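Local coordinates for protein STU0660 (Streptococcus thermophilus, PDB 3ZTH) that probably binds DNA as a large Csn2-type Cas protein in CRISPR-mediated bacterial immunity, and carries magnesium ions, at residues I217-R220 with Q221-H224; V316-N319 with I320-L324. All coordinates share one frame; numbering follows the deposited sequence.

Interaction 1. Residues I217-R220 with Q221-H224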
loop_
_atom_site.group_PDB
_atom_site.type_symbol
_atom_site.label_atom_id
_atom_site.label_comp_id
_atom_site.label_asym_id
_atom_site.label_seq_id
_atom_site.Cartn_x
_atom_site.Cartn_y
_atom_site.Cartn_z
ATOM N N ILE A 217 -22.576 -26.914 -30.955
ATOM C CA ILE A 217 -21.425 -27.725 -30.584
ATOM C C ILE A 217 -21.142 -27.546 -29.086
ATOM O O ILE A 217 -20.919 -28.518 -28.350
ATOM C CB ILE A 217 -20.175 -27.312 -31.407
ATOM C CG1 ILE A 217 -20.369 -27.725 -32.868
ATOM C CG2 ILE A 217 -18.915 -27.939 -30.815
ATOM C CD1 ILE A 217 -19.232 -27.296 -33.792
ATOM N N PHE A 218 -21.156 -26.292 -28.644
ATOM C CA PHE A 218 -20.929 -25.945 -27.243
ATOM C C PHE A 218 -21.993 -26.564 -26.337
ATOM O O PHE A 218 -21.687 -27.080 -25.259
ATOM C CB PHE A 218 -20.945 -24.422 -27.091
ATOM C CG PHE A 218 -21.256 -23.950 -25.701
ATOM C CD1 PHE A 218 -20.277 -23.947 -24.715
ATOM C CD2 PHE A 218 -22.546 -23.528 -25.372
ATOM C CE1 PHE A 218 -20.573 -23.532 -23.418
ATOM C CE2 PHE A 218 -22.854 -23.114 -24.082
ATOM C CZ PHE A 218 -21.867 -23.115 -23.098
ATOM N N TYR A 219 -23.245 -26.511 -26.781
ATOM C CA TYR A 219 -24.360 -27.050 -26.005
ATOM C C TYR A 219 -24.300 -28.567 -25.842
ATOM O O TYR A 219 -24.669 -29.093 -24.789
ATOM C CB TYR A 219 -25.695 -26.630 -26.638
ATOM C CG TYR A 219 -26.919 -27.203 -25.952
ATOM C CD1 TYR A 219 -27.324 -26.741 -24.698
ATOM C CD2 TYR A 219 -27.671 -28.209 -26.558
ATOM C CE1 TYR A 219 -28.448 -27.270 -24.066
ATOM C CE2 TYR A 219 -28.790 -28.737 -25.940
ATOM C CZ TYR A 219 -29.176 -28.266 -24.696
ATOM O OH TYR A 219 -30.298 -28.798 -24.091
ATOM N N ARG A 220 -23.847 -29.270 -26.878
ATOM C CA ARG A 220 -23.720 -30.725 -26.778
ATOM C C ARG A 220 -22.666 -31.035 -25.718
ATOM O O ARG A 220 -22.821 -31.954 -24.918
ATOM C CB ARG A 220 -23.300 -31.337 -28.109
ATOM C CG ARG A 220 -24.378 -31.308 -29.163
ATOM C CD ARG A 220 -23.870 -31.875 -30.482
ATOM N NE ARG A 220 -24.832 -31.663 -31.562
ATOM C CZ ARG A 220 -26.061 -32.170 -31.582
ATOM N NH1 ARG A 220 -26.486 -32.936 -30.580
ATOM N NH2 ARG A 220 -26.873 -31.893 -32.599
ATOM N N GLN A 221 -21.594 -30.251 -25.713
ATOM C CA GLN A 221 -20.533 -30.434 -24.735
ATOM C C GLN A 221 -21.055 -30.278 -23.316
ATOM O O GLN A 221 -20.788 -31.130 -22.472
ATOM C CB GLN A 221 -19.393 -29.452 -24.994
ATOM C CG GLN A 221 -18.495 -29.879 -26.143
ATOM C CD GLN A 221 -17.510 -28.806 -26.572
ATOM O OE1 GLN A 221 -16.941 -28.093 -25.745
ATOM N NE2 GLN A 221 -17.293 -28.698 -27.877
ATOM N N ILE A 222 -21.813 -29.218 -23.035
ATOM C CA ILE A 222 -22.311 -29.070 -21.674
ATOM C C ILE A 222 -23.311 -30.168 -21.307
ATOM O O ILE A 222 -23.388 -30.565 -20.147
ATOM C CB ILE A 222 -22.934 -27.666 -21.404
ATOM C CG1 ILE A 222 -24.170 -27.433 -22.255
ATOM C CG2 ILE A 222 -21.902 -26.583 -21.673
ATOM C CD1 ILE A 222 -24.783 -26.073 -21.985
ATOM N N CYS A 223 -24.064 -30.664 -22.289
ATOM C CA CYS A 223 -25.013 -31.741 -22.035
ATOM C C CYS A 223 -24.224 -32.986 -21.639
ATOM O O CYS A 223 -24.624 -33.742 -20.747
ATOM C CB CYS A 223 -25.845 -32.056 -23.282
ATOM S SG CYS A 223 -27.219 -30.921 -23.588
ATOM N N HIS A 224 -23.105 -33.199 -22.318
ATOM C CA HIS A 224 -22.251 -34.337 -22.028
ATOM C C HIS A 224 -21.757 -34.247 -20.589
ATOM O O HIS A 224 -21.835 -35.210 -19.826
ATOM C CB HIS A 224 -21.050 -34.343 -22.975
ATOM C CG HIS A 224 -20.023 -35.380 -22.642
ATOM N ND1 HIS A 224 -20.260 -36.731 -22.771
ATOM C CD2 HIS A 224 -18.756 -35.262 -22.181
ATOM C CE1 HIS A 224 -19.183 -37.402 -22.405
ATOM N NE2 HIS A 224 -18.256 -36.534 -22.043
#
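Ile222 reaches back along its own helix to two aromatic rings one turn earlier, those of Phe218 and Tyr219, and its two branches divide the work. CG2 sits over one face of the Phe218 ring in a CH-pi contact, 4.1 Å from the ring centroid, with CZ its nearest ring atom. The other branch turns mainly to the tyrosine: CD1 lies 3.8 Å from Tyr219 CD1, the two side chains running roughly at right angles, and it also reaches the rim of Phe218 at CE2. With chi1 at 64°, CG1 of Ile222 stands between its own backbone N and carbonyl carbon, and this places it 3.1 Å from Tyr219 O, a tight fit against the preceding turn.

Both segments belong to helix 212-228, the crossover helix of the beta-alpha-beta unit that joins strand 199-204 to strand 232-237 in the P-loop NTPase-like core. Branched, wholly apolar Ile222 suits the side of the helix that packs on the sheet, where it meets Ile20, Phe234 and Leu236; Phe218 packs on Ile178 and Leu185 of helix 177-192, and Ile222 shares Leu185.

Cys223 makes a sulfur-aromatic contact with the Tyr219 ring: its SG stands over one face, 3.7 Å from the centroid and displaced toward the hydroxyl-bearing end. A small, polarisable thiol can lie close to a pi face.

Gln221 holds the more exposed flank. Its CG is anti to the carbonyl carbon (chi1 -78°), which carries the extended chain back past Ile217 O and alongside Ile217, where NE2 lies 3.4 Å from CG2. A long, flexible amide suits this partly exposed place, since NE2 can also make a weak hydrogen bond to Ser182 OG. Underneath, Gln221 N donates to Ile217 O at 3.2 Å, one of four successive i-to-i+4 backbone bonds.

Interaction 2. Residues V316-N319 with I320-L324; sequences VILN and ILNQL
Ile320 and Leu321 each lie against the side chain four residues earlier, and these two apolar pairs carry the contact. CD1 of Ile320 comes alongside Val316, 3.8 Å from its CG1, both side chains pointing the same way. Ile317 and Leu321 run side by side likewise, with Ile317 CG2 3.8 Å from Leu321 CD1; chi1 of -63° puts CG2 of Ile317 anti to its backbone N, on the side of Leu321. All four offer only hydrocarbon, with no polar atom to satisfy, which suits faces closed by Leu293, Val274 and Phe345 of a second subunit.

The backbone bonds are regular. Ile320 N donates to Val316 O at 2.9 Å and Leu321 N to Ile317 O at 2.8 Å, both nearly straight; Asn322 N and Gln323 N continue the series to Leu318 O and Asn319 O.

Buried Asn319 has both amide atoms hydrogen-bonded outside the two segments, OD1 accepting from Ile331 N. Side chains stacked at i-to-i+4 spacing are what an alpha-helix gives along one face; helix 312-324 packs against helices 267-277 and 286-296 and forms part of the contact with the second subunit.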
loop_
_atom_site.group_PDB
_atom_site.type_symbol
_atom_site.label_atom_id
_atom_site.label_comp_id
_atom_site.label_asym_id
_atom_site.label_seq_id
_atom_site.Cartn_x
_atom_site.Cartn_y
_atom_site.Cartn_z
ATOM N N VAL A 316 -49.779 -19.197 -34.034
ATOM C CA VAL A 316 -50.857 -19.978 -33.452
ATOM C C VAL A 316 -50.385 -20.642 -32.159
ATOM O O VAL A 316 -51.025 -20.501 -31.115
ATOM C CB VAL A 316 -51.352 -21.054 -34.452
ATOM C CG1 VAL A 316 -52.359 -21.993 -33.785
ATOM C CG2 VAL A 316 -51.992 -20.364 -35.640
ATOM N N ILE A 317 -49.268 -21.366 -32.238
ATOM C CA ILE A 317 -48.705 -22.048 -31.078
ATOM C C ILE A 317 -48.465 -21.040 -29.954
ATOM O O ILE A 317 -48.767 -21.305 -28.792
ATOM C CB ILE A 317 -47.368 -22.739 -31.448
ATOM C CG1 ILE A 317 -47.624 -23.807 -32.510
ATOM C CG2 ILE A 317 -46.713 -23.336 -30.206
ATOM C CD1 ILE A 317 -48.538 -24.907 -32.050
ATOM N N LEU A 318 -47.927 -19.880 -30.311
ATOM C CA LEU A 318 -47.669 -18.826 -29.338
ATOM C C LEU A 318 -48.954 -18.458 -28.597
ATOM O O LEU A 318 -48.975 -18.387 -27.363
ATOM C CB LEU A 318 -47.086 -17.595 -30.050
ATOM C CG LEU A 318 -46.876 -16.227 -29.372
ATOM C CD1 LEU A 318 -46.952 -16.308 -27.877
ATOM C CD2 LEU A 318 -45.535 -15.678 -29.794
ATOM N N ASN A 319 -50.023 -18.234 -29.354
ATOM C CA ASN A 319 -51.308 -17.864 -28.778
ATOM C C ASN A 319 -51.836 -18.937 -27.855
ATOM O O ASN A 319 -52.309 -18.648 -26.750
ATOM C CB ASN A 319 -52.329 -17.595 -29.885
ATOM C CG ASN A 319 -52.147 -16.231 -30.523
ATOM O OD1 ASN A 319 -51.201 -15.506 -30.206
ATOM N ND2 ASN A 319 -53.055 -15.872 -31.423
ATOM N N ILE A 320 -51.758 -20.180 -28.306
ATOM C CA ILE A 320 -52.243 -21.294 -27.510
ATOM C C ILE A 320 -51.435 -21.432 -26.226
ATOM O O ILE A 320 -52.008 -21.559 -25.137
ATOM C CB ILE A 320 -52.213 -22.618 -28.327
ATOM C CG1 ILE A 320 -53.192 -22.513 -29.501
ATOM C CG2 ILE A 320 -52.602 -23.784 -27.452
ATOM C CD1 ILE A 320 -53.174 -23.699 -30.454
ATOM N N LEU A 321 -50.108 -21.380 -26.344
ATOM C CA LEU A 321 -49.256 -21.508 -25.168
ATOM C C LEU A 321 -49.576 -20.433 -24.152
ATOM O O LEU A 321 -49.731 -20.725 -22.959
ATOM C CB LEU A 321 -47.777 -21.448 -25.551
ATOM C CG LEU A 321 -47.241 -22.743 -26.169
ATOM C CD1 LEU A 321 -45.808 -22.540 -26.613
ATOM C CD2 LEU A 321 -47.340 -23.887 -25.161
ATOM N N ASN A 322 -49.684 -19.192 -24.609
ATOM C CA ASN A 322 -50.013 -18.111 -23.689
ATOM C C ASN A 322 -51.285 -18.451 -22.926
ATOM O O ASN A 322 -51.348 -18.304 -21.708
ATOM C CB ASN A 322 -50.193 -16.801 -24.441
ATOM C CG ASN A 322 -48.992 -15.906 -24.318
ATOM O OD1 ASN A 322 -48.863 -14.917 -25.042
ATOM N ND2 ASN A 322 -48.097 -16.243 -23.389
ATOM N N GLN A 323 -52.293 -18.920 -23.647
ATOM C CA GLN A 323 -53.554 -19.290 -23.027
ATOM C C GLN A 323 -53.357 -20.334 -21.922
ATOM O O GLN A 323 -54.005 -20.260 -20.878
ATOM C CB GLN A 323 -54.526 -19.816 -24.087
ATOM C CG GLN A 323 -55.901 -20.109 -23.534
ATOM C CD GLN A 323 -56.941 -20.368 -24.604
ATOM O OE1 GLN A 323 -58.099 -20.658 -24.293
ATOM N NE2 GLN A 323 -56.542 -20.260 -25.872
ATOM N N LEU A 324 -52.459 -21.296 -22.145
ATOM C CA LEU A 324 -52.188 -22.338 -21.153
ATOM C C LEU A 324 -51.619 -21.760 -19.870
ATOM O O LEU A 324 -51.634 -22.409 -18.824
ATOM C CB LEU A 324 -51.211 -23.378 -21.700
ATOM C CG LEU A 324 -51.688 -24.222 -22.881
ATOM C CD1 LEU A 324 -50.724 -25.373 -23.046
ATOM C CD2 LEU A 324 -53.100 -24.763 -22.648
#

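Interactions 1 and 2 are both local contacts between successive turns of one alpha-helix, but they belong to different helices, with centres about 30 Å apart and nearest atoms about 17 Å apart. Interaction 1 is partly buried: one side of helix 212-228 faces the central sheet while another bears exposed residues. Interaction 2 lies farther from the centre of the chain, yet is almost wholly buried, because neighbouring helices and a second subunit surround it. Their chemistry follows: aromatic rings, a thiol and an amide mix at 217-224, whereas aliphatic pairs dominate 316-324. No other chain of the assembly touches interaction 1, so its packing is internal to one subunit.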